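PDB 4S3I: DNA polymerase III subunit beta from Helicobacter pylori 26695, which confers DNA tethering and processivity on DNA polymerases and other proteins, as a ring-forming sliding factor of replication. Local coordinates for residues F163-Q168 with I188-T193; K141-V146 with S181-E186. All coordinates share one frame; numbering follows the deposited sequence.

Interaction 1: residues F163-Q168 with I188-T193; sequences FDQKHQ and ISIHST
Ile190 meets Phe163 where the turn between strands 158-164 and 169-175, a beta-hairpin of the central domain, lies against the chain leading into strand 190-192. The tight part is apolar. Ile190 CG1 stands anti to the carbonyl carbon (chi1 -63°) and the chain continues extended, which carries CD1 to the edge of the Phe163 ring, in its plane, with Ile190 CD1 to Phe163 CD1 at 3.7 Å. The same methyl lies 3.7 Å from Asp164 O. Behind this pair, Ile129 packs on both side chains, and Val127 and Leu170 on Phe163.

Toward the turn the contact becomes polar. Ile188 N donates to Gln168 O at 3.0 Å, nearly straight at 173°. The bent Gln168 side chain brings OE1 to 2.8 Å from Ile190 N, a hydrogen bond arriving from above the carbonyl plane; the amide's modelled position is doubtful, however, because its NE2 overlaps Gln165 O. Gln165 NE2 lies 2.7 Å from Ile190 O.

The outer side is looser: Lys166 is exposed and poorly ordered, and the side chains of Ser189 and His191 start out away from the hairpin. Here the turn is braced internally by an Asx motif, His167 N donating to Asp164 OD1 at 2.7 Å. A second, separate bond of the same carboxylate, His167 ND1 to Asp164 OD2, is 2.9 Å long, with the oxygen in the imidazole plane but the nitrogen 38° above the carboxylate plane.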
loop_
_atom_site.group_PDB
_atom_site.type_symbol
_atom_site.label_atom_id
_atom_site.label_comp_id
_atom_site.label_asym_id
_atom_site.label_seq_id
_atom_site.Cartn_x
_atom_site.Cartn_y
_atom_site.Cartn_z
ATOM N N PHE A 163 -1.020 29.724 -23.717
ATOM C CA PHE A 163 -2.013 30.783 -23.557
ATOM C C PHE A 163 -2.191 31.555 -24.850
ATOM O O PHE A 163 -1.221 32.082 -25.403
ATOM C CB PHE A 163 -1.579 31.766 -22.464
ATOM C CG PHE A 163 -1.531 31.168 -21.086
ATOM C CD1 PHE A 163 -2.650 31.199 -20.263
ATOM C CD2 PHE A 163 -0.366 30.591 -20.604
ATOM C CE1 PHE A 163 -2.614 30.656 -18.982
ATOM C CE2 PHE A 163 -0.323 30.031 -19.323
ATOM C CZ PHE A 163 -1.449 30.072 -18.511
ATOM N N ASP A 164 -3.430 31.624 -25.329
ATOM C CA ASP A 164 -3.782 32.514 -26.438
ATOM C C ASP A 164 -4.670 33.632 -25.897
ATOM O O ASP A 164 -5.880 33.439 -25.721
ATOM C CB ASP A 164 -4.518 31.742 -27.545
ATOM C CG ASP A 164 -4.807 32.597 -28.779
ATOM O OD1 ASP A 164 -5.249 33.762 -28.651
ATOM O OD2 ASP A 164 -4.590 32.088 -29.895
ATOM N N GLN A 165 -4.074 34.795 -25.642
ATOM C CA GLN A 165 -4.800 35.934 -25.083
ATOM C C GLN A 165 -5.925 36.395 -26.012
ATOM O O GLN A 165 -7.021 36.719 -25.552
ATOM C CB GLN A 165 -3.834 37.087 -24.758
ATOM C CG GLN A 165 -4.402 38.508 -24.949
ATOM C CD GLN A 165 -5.220 38.994 -23.762
ATOM O OE1 GLN A 165 -6.389 39.364 -23.907
ATOM N NE2 GLN A 165 -4.603 39.012 -22.583
ATOM N N LYS A 166 -5.660 36.403 -27.316
ATOM C CA LYS A 166 -6.622 36.936 -28.279
ATOM C C LYS A 166 -7.906 36.125 -28.288
ATOM O O LYS A 166 -9.011 36.675 -28.279
ATOM C CB LYS A 166 -6.036 36.953 -29.692
ATOM C CG LYS A 166 -6.246 38.270 -30.418
ATOM C CD LYS A 166 -5.195 39.292 -29.990
ATOM C CE LYS A 166 -5.805 40.605 -29.508
ATOM N NZ LYS A 166 -6.343 40.505 -28.120
ATOM N N HIS A 167 -7.747 34.809 -28.296
ATOM C CA HIS A 167 -8.886 33.924 -28.414
ATOM C C HIS A 167 -9.340 33.409 -27.051
ATOM O O HIS A 167 -10.309 32.657 -26.963
ATOM C CB HIS A 167 -8.571 32.801 -29.404
ATOM C CG HIS A 167 -8.193 33.301 -30.766
ATOM N ND1 HIS A 167 -6.911 33.226 -31.261
ATOM C CD2 HIS A 167 -8.933 33.916 -31.724
ATOM C CE1 HIS A 167 -6.876 33.756 -32.473
ATOM N NE2 HIS A 167 -8.089 34.184 -32.774
ATOM N N GLN A 168 -8.655 33.856 -25.996
ATOM C CA GLN A 168 -9.003 33.493 -24.624
ATOM C C GLN A 168 -9.095 31.975 -24.472
ATOM O O GLN A 168 -10.078 31.420 -23.950
ATOM C CB GLN A 168 -10.296 34.184 -24.193
ATOM C CG GLN A 168 -10.183 35.722 -24.175
ATOM C CD GLN A 168 -9.189 36.245 -23.126
ATOM O OE1 GLN A 168 -9.546 36.454 -21.964
ATOM N NE2 GLN A 168 -7.944 36.467 -23.539
ATOM N N ILE A 188 -11.543 31.503 -21.329
ATOM C CA ILE A 188 -10.719 31.719 -20.156
ATOM C C ILE A 188 -10.266 33.168 -20.196
ATOM O O ILE A 188 -9.672 33.601 -21.187
ATOM C CB ILE A 188 -9.477 30.820 -20.205
ATOM C CG1 ILE A 188 -9.902 29.374 -20.440
ATOM C CG2 ILE A 188 -8.661 30.954 -18.921
ATOM C CD1 ILE A 188 -10.827 28.844 -19.361
ATOM N N SER A 189 -10.560 33.926 -19.140
ATOM C CA SER A 189 -10.086 35.295 -19.048
ATOM C C SER A 189 -8.574 35.277 -18.840
ATOM O O SER A 189 -8.097 35.008 -17.738
ATOM C CB SER A 189 -10.772 36.043 -17.903
ATOM O OG SER A 189 -12.151 36.205 -18.152
ATOM N N ILE A 190 -7.829 35.555 -19.906
ATOM C CA ILE A 190 -6.371 35.560 -19.842
ATOM C C ILE A 190 -5.833 36.979 -19.819
ATOM O O ILE A 190 -6.124 37.781 -20.715
ATOM C CB ILE A 190 -5.752 34.797 -21.033
ATOM C CG1 ILE A 190 -6.159 33.328 -20.983
ATOM C CG2 ILE A 190 -4.225 34.941 -21.044
ATOM C CD1 ILE A 190 -5.585 32.487 -22.127
ATOM N N HIS A 191 -5.055 37.294 -18.788
ATOM C CA HIS A 191 -4.342 38.565 -18.752
ATOM C C HIS A 191 -2.875 38.299 -19.045
ATOM O O HIS A 191 -2.228 37.513 -18.352
ATOM C CB HIS A 191 -4.517 39.258 -17.400
ATOM C CG HIS A 191 -5.946 39.468 -17.024
ATOM N ND1 HIS A 191 -6.638 40.622 -17.330
ATOM C CD2 HIS A 191 -6.831 38.655 -16.394
ATOM C CE1 HIS A 191 -7.879 40.517 -16.894
ATOM N NE2 HIS A 191 -8.024 39.335 -16.324
ATOM N N SER A 192 -2.358 38.939 -20.087
ATOM C CA SER A 192 -1.020 38.642 -20.568
ATOM C C SER A 192 -0.431 39.863 -21.245
ATOM O O SER A 192 -1.153 40.642 -21.865
ATOM C CB SER A 192 -1.051 37.454 -21.537
ATOM O OG SER A 192 0.245 37.152 -22.011
ATOM N N THR A 193 0.878 40.037 -21.117
ATOM C CA THR A 193 1.559 41.142 -21.783
ATOM C C THR A 193 1.847 40.793 -23.246
ATOM O O THR A 193 1.992 41.673 -24.092
ATOM C CB THR A 193 2.850 41.524 -21.038
ATOM O OG1 THR A 193 3.673 40.360 -20.894
ATOM C CG2 THR A 193 2.515 42.062 -19.648
#

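Interaction 2: residues K141-V146 with S181-E186; sequences KKIAPV and SYTQLE
Ser181 OG of strand 179-185 is hydrogen-bonded to Thr369 OG1, and Val146 CG1 approaches the same oxygen to 3.6 Å, a methyl set against a hydroxyl; the buried hydroxyl thus has a hydrogen-bond partner in Thr369. OG gets there with chi1 at -70°, anti to the carbonyl carbon. The two segments share only van der Waals contacts, and the 185 Å² they bury is modest. Val146 belongs to the 3-10 turn that follows helix 135-143, where its N donates to Ile143 O at 3.0 Å, and both residues of that pair direct their CB atoms at the strand.

Ile143 lies along the strand rather than over one residue. Its CG1 is 4.2 Å from Ser181 CB. At the end of an extended chain, Ile143 CD1 lies 4.0 Å from Ser181 O and reaches as far as the Thr183 methyl CG2. The hydroxyl of Thr183 is bonded to Lys366 O.

This is helix-on-sheet packing in the central domain. Ile143 also rests on Val172 of the adjoining strand 169-175 and on Ile367, while Ala139 of the same helix meets Thr183. On its other side the strand pairs with 368-371, and Ala144 touches Leu206 of helix 203-212.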
loop_
_atom_site.group_PDB
_atom_site.type_symbol
_atom_site.label_atom_id
_atom_site.label_comp_id
_atom_site.label_asym_id
_atom_site.label_seq_id
_atom_site.Cartn_x
_atom_site.Cartn_y
_atom_site.Cartn_z
ATOM N N LYS A 141 -4.844 16.299 -14.230
ATOM C CA LYS A 141 -4.957 14.922 -13.746
ATOM C C LYS A 141 -5.161 13.948 -14.910
ATOM O O LYS A 141 -4.696 12.804 -14.876
ATOM C CB LYS A 141 -6.108 14.804 -12.743
ATOM C CG LYS A 141 -6.175 13.465 -12.030
ATOM C CD LYS A 141 -7.569 13.207 -11.455
ATOM C CE LYS A 141 -7.627 11.852 -10.749
ATOM N NZ LYS A 141 -9.021 11.343 -10.557
ATOM N N LYS A 142 -5.840 14.406 -15.955
ATOM C CA LYS A 142 -6.173 13.515 -17.063
ATOM C C LYS A 142 -4.976 13.288 -17.967
ATOM O O LYS A 142 -4.829 12.234 -18.579
ATOM C CB LYS A 142 -7.371 14.065 -17.846
ATOM C CG LYS A 142 -8.699 13.787 -17.171
ATOM C CD LYS A 142 -9.871 14.494 -17.875
ATOM C CE LYS A 142 -11.216 14.098 -17.247
ATOM N NZ LYS A 142 -12.302 15.005 -17.729
ATOM N N ILE A 143 -4.096 14.271 -18.020
ATOM C CA ILE A 143 -2.978 14.231 -18.958
ATOM C C ILE A 143 -1.707 13.680 -18.317
ATOM O O ILE A 143 -0.856 13.092 -18.989
ATOM C CB ILE A 143 -2.757 15.644 -19.547
ATOM C CG1 ILE A 143 -3.962 16.022 -20.409
ATOM C CG2 ILE A 143 -1.466 15.757 -20.357
ATOM C CD1 ILE A 143 -3.855 17.394 -21.063
ATOM N N ALA A 144 -1.596 13.858 -17.003
ATOM C CA ALA A 144 -0.410 13.419 -16.247
ATOM C C ALA A 144 0.138 12.027 -16.613
ATOM O O ALA A 144 1.358 11.869 -16.745
ATOM C CB ALA A 144 -0.665 13.507 -14.739
ATOM N N PRO A 145 -0.748 11.013 -16.769
ATOM C CA PRO A 145 -0.196 9.671 -17.002
ATOM C C PRO A 145 0.631 9.522 -18.272
ATOM O O PRO A 145 1.398 8.570 -18.362
ATOM C CB PRO A 145 -1.445 8.795 -17.110
ATOM C CG PRO A 145 -2.482 9.507 -16.321
ATOM C CD PRO A 145 -2.206 10.964 -16.530
ATOM N N VAL A 146 0.478 10.410 -19.246
ATOM C CA VAL A 146 1.232 10.238 -20.486
ATOM C C VAL A 146 2.627 10.835 -20.374
ATOM O O VAL A 146 3.499 10.548 -21.195
ATOM C CB VAL A 146 0.497 10.810 -21.715
ATOM C CG1 VAL A 146 -0.975 10.354 -21.716
ATOM C CG2 VAL A 146 0.586 12.325 -21.735
ATOM N N SER A 181 -1.707 13.701 -25.448
ATOM C CA SER A 181 -3.026 14.043 -24.935
ATOM C C SER A 181 -3.099 15.544 -24.829
ATOM O O SER A 181 -2.126 16.204 -24.422
ATOM C CB SER A 181 -3.288 13.406 -23.574
ATOM O OG SER A 181 -3.443 12.011 -23.703
ATOM N N TYR A 182 -4.250 16.090 -25.201
ATOM C CA TYR A 182 -4.408 17.535 -25.227
ATOM C C TYR A 182 -5.820 17.944 -24.880
ATOM O O TYR A 182 -6.753 17.134 -24.938
ATOM C CB TYR A 182 -4.035 18.097 -26.599
ATOM C CG TYR A 182 -4.963 17.648 -27.712
ATOM C CD1 TYR A 182 -4.699 16.488 -28.429
ATOM C CD2 TYR A 182 -6.095 18.388 -28.051
ATOM C CE1 TYR A 182 -5.534 16.068 -29.449
ATOM C CE2 TYR A 182 -6.937 17.975 -29.066
ATOM C CZ TYR A 182 -6.650 16.811 -29.759
ATOM O OH TYR A 182 -7.473 16.388 -30.776
ATOM N N THR A 183 -5.975 19.211 -24.523
ATOM C CA THR A 183 -7.297 19.777 -24.369
ATOM C C THR A 183 -7.197 21.248 -24.655
ATOM O O THR A 183 -6.129 21.866 -24.498
ATOM C CB THR A 183 -7.886 19.539 -22.974
ATOM O OG1 THR A 183 -9.257 19.963 -22.951
ATOM C CG2 THR A 183 -7.103 20.308 -21.908
ATOM N N GLN A 184 -8.302 21.810 -25.107
ATOM C CA GLN A 184 -8.353 23.233 -25.347
ATOM C C GLN A 184 -9.430 23.801 -24.431
ATOM O O GLN A 184 -10.596 23.395 -24.499
ATOM C CB GLN A 184 -8.630 23.519 -26.827
ATOM C CG GLN A 184 -8.213 24.918 -27.272
ATOM C CD GLN A 184 -7.887 24.990 -28.759
ATOM O OE1 GLN A 184 -6.783 24.638 -29.184
ATOM N NE2 GLN A 184 -8.851 25.446 -29.555
ATOM N N LEU A 185 -9.030 24.713 -23.547
ATOM C CA LEU A 185 -9.967 25.328 -22.613
ATOM C C LEU A 185 -10.342 26.715 -23.121
ATOM O O LEU A 185 -9.511 27.629 -23.149
ATOM C CB LEU A 185 -9.348 25.426 -21.220
ATOM C CG LEU A 185 -8.795 24.096 -20.699
ATOM C CD1 LEU A 185 -7.877 24.323 -19.507
ATOM C CD2 LEU A 185 -9.935 23.191 -20.319
ATOM N N GLU A 186 -11.596 26.880 -23.517
ATOM C CA GLU A 186 -12.015 28.145 -24.099
ATOM C C GLU A 186 -12.699 29.038 -23.077
ATOM O O GLU A 186 -13.028 28.594 -21.969
ATOM C CB GLU A 186 -12.911 27.900 -25.314
ATOM C CG GLU A 186 -12.198 27.168 -26.443
ATOM C CD GLU A 186 -12.927 27.279 -27.767
ATOM O OE1 GLU A 186 -12.250 27.381 -28.815
ATOM O OE2 GLU A 186 -14.176 27.263 -27.757
#

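From the N terminus the segments come in the order 141-146, 163-168, 181-186, 188-193, so the two contacts cross rather than nest. Interaction 2 closes a loop of 34 residues, bringing the C-terminal part of helix 135-143 and the 3-10 segment after it onto strand 179-185. Interaction 1 opens inside that loop and closes beyond it, after 19 residues of which 14 are strand. Their centres are 19 Å apart, and they touch each other only through chain continuity. Both reach the sheet containing strands 158-164 and 179-185: interaction 2 joins it to a helix, interaction 1 to strand 190-192, the outermost strand, within this chain, of another sheet. All four segments belong to the central domain.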